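RNase III (Scheffersomyces stipitis, PDB 7DEY) probably cleaves double-stranded RNA endonucleolytically to 5'-phosphomonoesters, as a yeast Dicer of the ribonuclease III family that also carries a double-stranded RNA-binding domain. Local coordinates at residues V182-G187 with V194-M199; E163-L168 with R218-A223. All coordinates share one frame; numbering follows the deposited sequence.

Interaction 1. Residues V182-G187 with V194-M199; sequences VVVEEG and VVECRM
Val-182 and Val-183 pair with Glu-196 and Val-195 in the beta hairpin of the double-stranded RNA-binding domain, and a classic beta bulge interrupts the pairing. Val-182 and Glu-196 form an antiparallel hydrogen-bonded pair. Val-182 N donates to Glu-196 O at 2.7 Å, and Glu-196 N donates back to Val-182 O at 2.9 Å. Val-183 and Val-195 are the non-hydrogen-bonded pair that follows. Val-184 and Glu-185 then both face Val-194, which makes the bulge. Val-184 N reaches Val-194 O in a nearly straight bond of 2.9 Å, while the bond from Glu-185 N to the same oxygen is weak.

The closely packed side carries Val-183 and Val-195, whose CG2 methyls meet at 3.9 Å. Val-195 is buried under helix 212-224, against Ala-215.

On the other side Val-182 and Val-184 are exposed. Val-184 CG2 crosses the Glu-196 side chain obliquely, 3.6 Å from Glu-196 CG. Val-182 CB sits over one face of the Arg-198 guanidinium, offset toward its rim. The Glu-196 carboxylate lies at the edge of that group, in a salt bridge whose hydrogen bond, Arg-198 NE to Glu-196 OE1, is weak. At the bulge, chi1 of -64° sets Val-194 CG1 anti to the carbonyl carbon and leaves CG2 between N and the carbonyl carbon, turned to Glu-185. Val-194 N completes the bulge by donating to Glu-185 O at 3.0 Å.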
ATOM      1  N   VAL C 182     -24.800   1.076 -29.165  1.00 82.17           N
ATOM      2  CA  VAL C 182     -24.561   0.710 -30.559  1.00 85.04           C
ATOM      3  C   VAL C 182     -23.076   0.437 -30.766  1.00 88.69           C
ATOM      4  O   VAL C 182     -22.245   1.341 -30.616  1.00 89.26           O
ATOM      5  CB  VAL C 182     -25.039   1.815 -31.513  1.00 83.81           C
ATOM      6  CG1 VAL C 182     -25.258   1.243 -32.893  1.00 90.95           C
ATOM      7  CG2 VAL C 182     -26.297   2.489 -30.974  1.00 80.44           C
ATOM      8  N   VAL C 183     -22.746  -0.798 -31.151  1.00 92.24           N
ATOM      9  CA  VAL C 183     -21.364  -1.159 -31.447  1.00 94.20           C
ATOM     10  C   VAL C 183     -20.876  -0.360 -32.649  1.00101.69           C
ATOM     11  O   VAL C 183     -21.600  -0.194 -33.643  1.00101.84           O
ATOM     12  CB  VAL C 183     -21.246  -2.674 -31.696  1.00 95.38           C
ATOM     13  CG1 VAL C 183     -19.783  -3.114 -31.668  1.00 99.34           C
ATOM     14  CG2 VAL C 183     -22.058  -3.456 -30.668  1.00 87.35           C
ATOM     15  N   VAL C 184     -19.642   0.142 -32.564  1.00104.19           N
ATOM     16  CA  VAL C 184     -19.064   0.990 -33.596  1.00107.82           C
ATOM     17  C   VAL C 184     -17.914   0.300 -34.321  1.00109.89           C
ATOM     18  O   VAL C 184     -17.859   0.323 -35.554  1.00116.89           O
ATOM     19  CB  VAL C 184     -18.620   2.342 -32.998  1.00105.84           C
ATOM     20  CG1 VAL C 184     -18.159   3.306 -34.098  1.00109.75           C
ATOM     21  CG2 VAL C 184     -19.769   2.946 -32.233  1.00 95.83           C
ATOM     22  N   GLU C 185     -16.996  -0.324 -33.588  1.00105.70           N
ATOM     23  CA  GLU C 185     -16.059  -1.284 -34.153  1.00109.74           C
ATOM     24  C   GLU C 185     -16.316  -2.632 -33.496  1.00112.61           C
ATOM     25  O   GLU C 185     -16.654  -2.706 -32.308  1.00110.36           O
ATOM     26  CB  GLU C 185     -14.591  -0.845 -33.973  1.00108.12           C
ATOM     27  CG  GLU C 185     -13.540  -1.887 -34.341  1.00107.88           C
ATOM     28  CD  GLU C 185     -13.111  -1.818 -35.800  1.00107.88           C
ATOM     29  OE1 GLU C 185     -12.265  -2.638 -36.210  1.00104.30           O
ATOM     30  OE2 GLU C 185     -13.623  -0.949 -36.542  1.00112.68           O
ATOM     31  N   GLU C 186     -16.206  -3.694 -34.288  1.00117.34           N
ATOM     32  CA  GLU C 186     -16.676  -5.012 -33.894  1.00119.97           C
ATOM     33  C   GLU C 186     -15.614  -6.060 -34.196  1.00122.92           C
ATOM     34  O   GLU C 186     -14.622  -5.803 -34.889  1.00117.83           O
ATOM     35  CB  GLU C 186     -17.985  -5.367 -34.619  1.00123.55           C
ATOM     36  CG  GLU C 186     -18.957  -4.197 -34.794  1.00120.26           C
ATOM     37  CD  GLU C 186     -18.938  -3.585 -36.188  1.00121.92           C
ATOM     38  OE1 GLU C 186     -20.024  -3.471 -36.800  1.00119.52           O
ATOM     39  OE2 GLU C 186     -17.844  -3.206 -36.667  1.00120.95           O
ATOM     40  N   GLY C 187     -15.842  -7.253 -33.651  1.00125.40           N
ATOM     41  CA  GLY C 187     -15.056  -8.424 -33.982  1.00130.60           C
ATOM     42  C   GLY C 187     -14.012  -8.808 -32.954  1.00132.30           C
ATOM     43  O   GLY C 187     -13.183  -7.982 -32.565  1.00133.10           O
ATOM     44  N   VAL C 194     -15.873  -2.151 -29.449  1.00 95.52           N
ATOM     45  CA  VAL C 194     -16.107  -0.837 -28.875  1.00 96.28           C
ATOM     46  C   VAL C 194     -17.561  -0.456 -29.138  1.00102.48           C
ATOM     47  O   VAL C 194     -18.053  -0.592 -30.265  1.00102.21           O
ATOM     48  CB  VAL C 194     -15.140   0.212 -29.451  1.00 92.24           C
ATOM     49  CG1 VAL C 194     -13.706  -0.124 -29.082  1.00 93.22           C
ATOM     50  CG2 VAL C 194     -15.291   0.293 -30.930  1.00100.13           C
ATOM     51  N   VAL C 195     -18.248   0.018 -28.097  1.00 94.79           N
ATOM     52  CA  VAL C 195     -19.684   0.257 -28.129  1.00 85.58           C
ATOM     53  C   VAL C 195     -19.959   1.678 -27.657  1.00 85.70           C
ATOM     54  O   VAL C 195     -19.250   2.211 -26.798  1.00 87.80           O
ATOM     55  CB  VAL C 195     -20.433  -0.768 -27.250  1.00 87.64           C
ATOM     56  CG1 VAL C 195     -21.942  -0.590 -27.364  1.00 86.98           C
ATOM     57  CG2 VAL C 195     -20.007  -2.187 -27.610  1.00 85.24           C
ATOM     58  N   GLU C 196     -20.997   2.295 -28.224  1.00 82.89           N
ATOM     59  CA  GLU C 196     -21.353   3.675 -27.925  1.00 82.31           C
ATOM     60  C   GLU C 196     -22.718   3.729 -27.263  1.00 79.21           C
ATOM     61  O   GLU C 196     -23.692   3.178 -27.784  1.00 80.84           O
ATOM     62  CB  GLU C 196     -21.348   4.544 -29.188  1.00 85.92           C
ATOM     63  CG  GLU C 196     -20.018   5.247 -29.481  1.00 85.89           C
ATOM     64  CD  GLU C 196     -20.138   6.272 -30.595  1.00 88.28           C
ATOM     65  OE1 GLU C 196     -20.777   7.322 -30.365  1.00 89.77           O
ATOM     66  OE2 GLU C 196     -19.609   6.019 -31.704  1.00 86.86           O
ATOM     67  N   CYS C 197     -22.788   4.411 -26.129  1.00 76.17           N
ATOM     68  CA  CYS C 197     -24.021   4.574 -25.363  1.00 75.29           C
ATOM     69  C   CYS C 197     -24.649   5.906 -25.753  1.00 77.35           C
ATOM     70  O   CYS C 197     -24.225   6.967 -25.281  1.00 73.98           O
ATOM     71  CB  CYS C 197     -23.723   4.501 -23.870  1.00 78.60           C
ATOM     72  SG  CYS C 197     -24.961   5.272 -22.794  1.00 90.15           S
ATOM     73  N   ARG C 198     -25.659   5.858 -26.620  1.00 72.94           N
ATOM     74  CA  ARG C 198     -26.255   7.071 -27.158  1.00 75.29           C
ATOM     75  C   ARG C 198     -27.672   7.231 -26.646  1.00 79.80           C
ATOM     76  O   ARG C 198     -28.426   6.260 -26.569  1.00 89.81           O
ATOM     77  CB  ARG C 198     -26.261   7.067 -28.688  1.00 79.39           C
ATOM     78  CG  ARG C 198     -24.880   7.183 -29.325  1.00 86.21           C
ATOM     79  CD  ARG C 198     -24.968   7.256 -30.846  1.00 92.86           C
ATOM     80  NE  ARG C 198     -23.863   6.542 -31.484  1.00 94.52           N
ATOM     81  CZ  ARG C 198     -23.999   5.770 -32.555  1.00 89.40           C
ATOM     82  NH1 ARG C 198     -25.196   5.611 -33.107  1.00 95.62           N
ATOM     83  NH2 ARG C 198     -22.947   5.154 -33.069  1.00 79.94           N
ATOM     84  N   MET C 199     -28.030   8.460 -26.292  1.00 80.28           N
ATOM     85  CA  MET C 199     -29.390   8.797 -25.895  1.00 86.07           C
ATOM     86  C   MET C 199     -29.968   9.679 -27.004  1.00 94.20           C
ATOM     87  O   MET C 199     -30.001  10.906 -26.915  1.00 93.99           O
ATOM     88  CB  MET C 199     -29.370   9.489 -24.477  1.00 87.91           C
ATOM     89  CG  MET C 199     -30.601  10.300 -24.055  1.00 92.21           C
ATOM     90  SD  MET C 199     -31.992   9.312 -23.475  1.00 98.19           S
ATOM     91  CE  MET C 199     -31.112   8.141 -22.469  1.00 93.88           C
TER

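Interaction 2. Residues E163-L168 with R218-A223; sequences EAKSEL and RAAMDA
The two helices of the double-stranded RNA-binding domain, 164-172 and 212-224, pack together here in the alpha-beta-beta-beta-alpha fold. Ala-164, Lys-165 and Leu-168 of the first meet Ala-220, Met-221 and Ala-223 of the second. The axes of the short segments approach to 8.5 Å, and their N-to-C directions differ by 40°.

Ala-220 is central. Its CB lies 3.8 Å from Ala-164 CB and 3.7 Å from Leu-168 CD2, so one methyl touches residues a helical turn apart. With CG anti to the backbone N (chi1 155°), Leu-168 carries its CD2 branch across to Ala-220. The same CD2 approaches Ala-223 CB at 4.3 Å. At the other end of the contact, Met-221 points its first bond away from helix 164-172, yet its CG comes to 3.9 Å from Ala-164 CB. Lys-165 adds its CG, 4.1 Å from Ala-220 CB. Its amino end makes a cation-pi contact with Tyr-181, which also packs on Leu-168 and Ala-220 from the sheet.

Glu-163 O, just before the first helix, accepts from Glu-167 N and from Ser-166 OG. No hydrogen bond or salt bridge joins the two segments. The alanines Ala-164, Ala-220 and Ala-223 let the helices come close, with 5.6 Å between Lys-165 CA and Ala-220 CA, and the contact rests on buried apolar surface.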
ATOM      1  N   GLU C 163     -23.779  -3.453 -13.217  1.00 88.73           N
ATOM      2  CA  GLU C 163     -25.064  -2.805 -12.980  1.00 84.46           C
ATOM      3  C   GLU C 163     -25.275  -1.517 -13.764  1.00 75.41           C
ATOM      4  O   GLU C 163     -26.370  -0.957 -13.711  1.00 65.78           O
ATOM      5  CB  GLU C 163     -25.198  -2.490 -11.485  1.00 85.25           C
ATOM      6  CG  GLU C 163     -26.564  -2.687 -10.944  1.00 88.39           C
ATOM      7  CD  GLU C 163     -27.171  -3.940 -11.452  1.00 75.81           C
ATOM      8  OE1 GLU C 163     -28.181  -3.852 -12.173  1.00 78.58           O
ATOM      9  OE2 GLU C 163     -26.621  -5.007 -11.130  1.00 80.98           O
ATOM     10  N   ALA C 164     -24.269  -1.045 -14.501  1.00 82.55           N
ATOM     11  CA  ALA C 164     -24.222   0.358 -14.897  1.00 79.08           C
ATOM     12  C   ALA C 164     -25.344   0.747 -15.849  1.00 80.08           C
ATOM     13  O   ALA C 164     -25.777   1.908 -15.837  1.00 79.44           O
ATOM     14  CB  ALA C 164     -22.871   0.674 -15.536  1.00 87.22           C
ATOM     15  N   LYS C 165     -25.822  -0.187 -16.681  1.00 83.76           N
ATOM     16  CA  LYS C 165     -26.816   0.183 -17.689  1.00 77.76           C
ATOM     17  C   LYS C 165     -28.154   0.534 -17.049  1.00 71.24           C
ATOM     18  O   LYS C 165     -28.825   1.474 -17.493  1.00 68.91           O
ATOM     19  CB  LYS C 165     -26.972  -0.928 -18.731  1.00 79.99           C
ATOM     20  CG  LYS C 165     -25.723  -1.152 -19.590  1.00 85.47           C
ATOM     21  CD  LYS C 165     -26.002  -2.007 -20.842  1.00 86.67           C
ATOM     22  CE  LYS C 165     -24.936  -3.118 -21.014  1.00 92.38           C
ATOM     23  NZ  LYS C 165     -24.675  -3.541 -22.434  1.00 85.67           N
ATOM     24  N   SER C 166     -28.551  -0.181 -15.989  1.00 68.76           N
ATOM     25  CA  SER C 166     -29.792   0.200 -15.316  1.00 78.02           C
ATOM     26  C   SER C 166     -29.570   1.381 -14.383  1.00 76.82           C
ATOM     27  O   SER C 166     -30.434   2.261 -14.294  1.00 73.86           O
ATOM     28  CB  SER C 166     -30.410  -0.981 -14.556  1.00 72.78           C
ATOM     29  OG  SER C 166     -29.416  -1.805 -13.988  1.00 84.75           O
ATOM     30  N   GLU C 167     -28.413   1.430 -13.705  1.00 82.30           N
ATOM     31  CA  GLU C 167     -28.069   2.596 -12.887  1.00 78.98           C
ATOM     32  C   GLU C 167     -28.118   3.866 -13.725  1.00 76.32           C
ATOM     33  O   GLU C 167     -28.730   4.866 -13.322  1.00 68.05           O
ATOM     34  CB  GLU C 167     -26.687   2.418 -12.238  1.00 60.82           C
ATOM     35  N   LEU C 168     -27.513   3.817 -14.925  1.00 80.67           N
ATOM     36  CA  LEU C 168     -27.559   4.950 -15.853  1.00 80.40           C
ATOM     37  C   LEU C 168     -28.979   5.196 -16.363  1.00 79.54           C
ATOM     38  O   LEU C 168     -29.381   6.351 -16.552  1.00 76.91           O
ATOM     39  CB  LEU C 168     -26.595   4.710 -17.018  1.00 75.39           C
ATOM     40  CG  LEU C 168     -26.909   5.445 -18.329  1.00 81.10           C
ATOM     41  CD1 LEU C 168     -26.817   6.975 -18.188  1.00 70.09           C
ATOM     42  CD2 LEU C 168     -26.001   4.961 -19.432  1.00 69.77           C
ATOM     43  N   ARG C 218     -19.273  -0.807 -19.811  1.00 78.94           N
ATOM     44  CA  ARG C 218     -18.239   0.201 -19.607  1.00 80.17           C
ATOM     45  C   ARG C 218     -18.592   1.509 -20.305  1.00 84.35           C
ATOM     46  O   ARG C 218     -18.214   2.590 -19.836  1.00 81.09           O
ATOM     47  CB  ARG C 218     -16.881  -0.335 -20.080  1.00 78.38           C
ATOM     48  CG  ARG C 218     -16.270  -1.404 -19.168  1.00 73.31           C
ATOM     49  CD  ARG C 218     -14.862  -1.813 -19.574  1.00 70.23           C
ATOM     50  NE  ARG C 218     -14.433  -3.001 -18.846  1.00 69.94           N
ATOM     51  CZ  ARG C 218     -13.991  -3.005 -17.587  1.00 75.16           C
ATOM     52  NH1 ARG C 218     -13.905  -1.880 -16.893  1.00 71.98           N
ATOM     53  NH2 ARG C 218     -13.635  -4.146 -17.008  1.00 78.71           N
ATOM     54  N   ALA C 219     -19.330   1.441 -21.414  1.00 83.43           N
ATOM     55  CA  ALA C 219     -19.790   2.672 -22.036  1.00 79.80           C
ATOM     56  C   ALA C 219     -20.783   3.390 -21.140  1.00 87.41           C
ATOM     57  O   ALA C 219     -20.804   4.625 -21.108  1.00 96.10           O
ATOM     58  CB  ALA C 219     -20.404   2.383 -23.404  1.00 81.44           C
ATOM     59  N   ALA C 220     -21.599   2.640 -20.392  1.00 86.29           N
ATOM     60  CA  ALA C 220     -22.474   3.271 -19.409  1.00 82.00           C
ATOM     61  C   ALA C 220     -21.675   3.804 -18.225  1.00 86.12           C
ATOM     62  O   ALA C 220     -21.953   4.901 -17.725  1.00 85.94           O
ATOM     63  CB  ALA C 220     -23.533   2.282 -18.936  1.00 83.67           C
ATOM     64  N   MET C 221     -20.665   3.043 -17.781  1.00 86.17           N
ATOM     65  CA  MET C 221     -19.822   3.454 -16.662  1.00 79.90           C
ATOM     66  C   MET C 221     -19.129   4.788 -16.932  1.00 81.07           C
ATOM     67  O   MET C 221     -19.018   5.631 -16.034  1.00 79.82           O
ATOM     68  CB  MET C 221     -18.788   2.368 -16.380  1.00 78.68           C
ATOM     69  CG  MET C 221     -19.099   1.485 -15.202  1.00 87.99           C
ATOM     70  SD  MET C 221     -17.712   0.391 -14.835  1.00 92.78           S
ATOM     71  CE  MET C 221     -17.865  -0.767 -16.172  1.00 84.98           C
ATOM     72  N   ASP C 222     -18.642   4.991 -18.156  1.00 82.97           N
ATOM     73  CA  ASP C 222     -18.042   6.272 -18.503  1.00 81.28           C
ATOM     74  C   ASP C 222     -19.069   7.399 -18.482  1.00 90.87           C
ATOM     75  O   ASP C 222     -18.734   8.537 -18.125  1.00 96.53           O
ATOM     76  CB  ASP C 222     -17.381   6.187 -19.874  1.00 85.38           C
ATOM     77  CG  ASP C 222     -16.481   7.374 -20.159  1.00 94.99           C
ATOM     78  OD1 ASP C 222     -15.937   7.953 -19.178  1.00 92.54           O
ATOM     79  OD2 ASP C 222     -16.319   7.721 -21.357  1.00 92.25           O
ATOM     80  N   ALA C 223     -20.317   7.108 -18.858  1.00 84.82           N
ATOM     81  CA  ALA C 223     -21.346   8.144 -18.869  1.00 87.98           C
ATOM     82  C   ALA C 223     -21.640   8.657 -17.459  1.00 84.78           C
ATOM     83  O   ALA C 223     -21.754   9.874 -17.242  1.00 86.98           O
ATOM     84  CB  ALA C 223     -22.617   7.602 -19.524  1.00 87.21           C
TER

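In the fold
Both contacts belong to the double-stranded RNA-binding domain at the C-terminal end of this chain, on the same side of the chain's centre. Their centres are about 13 Å apart. Along the chain, helix 164-172 comes first, then the three strands of the antiparallel sheet, then helix 212-224. Interaction 1 is therefore nested inside the loop closed by interaction 2. The two meet directly through packing: Cys-197 SG lies 3.5 Å from Leu-168 CD2, and Cys-197 CB packs on Ala-219 CB at 4.0 Å. Interaction 1 pairs two of the three strands, and interaction 2 joins the helices that pack on one face of the sheet. Together they shape the compact domain that probably binds duplex RNA.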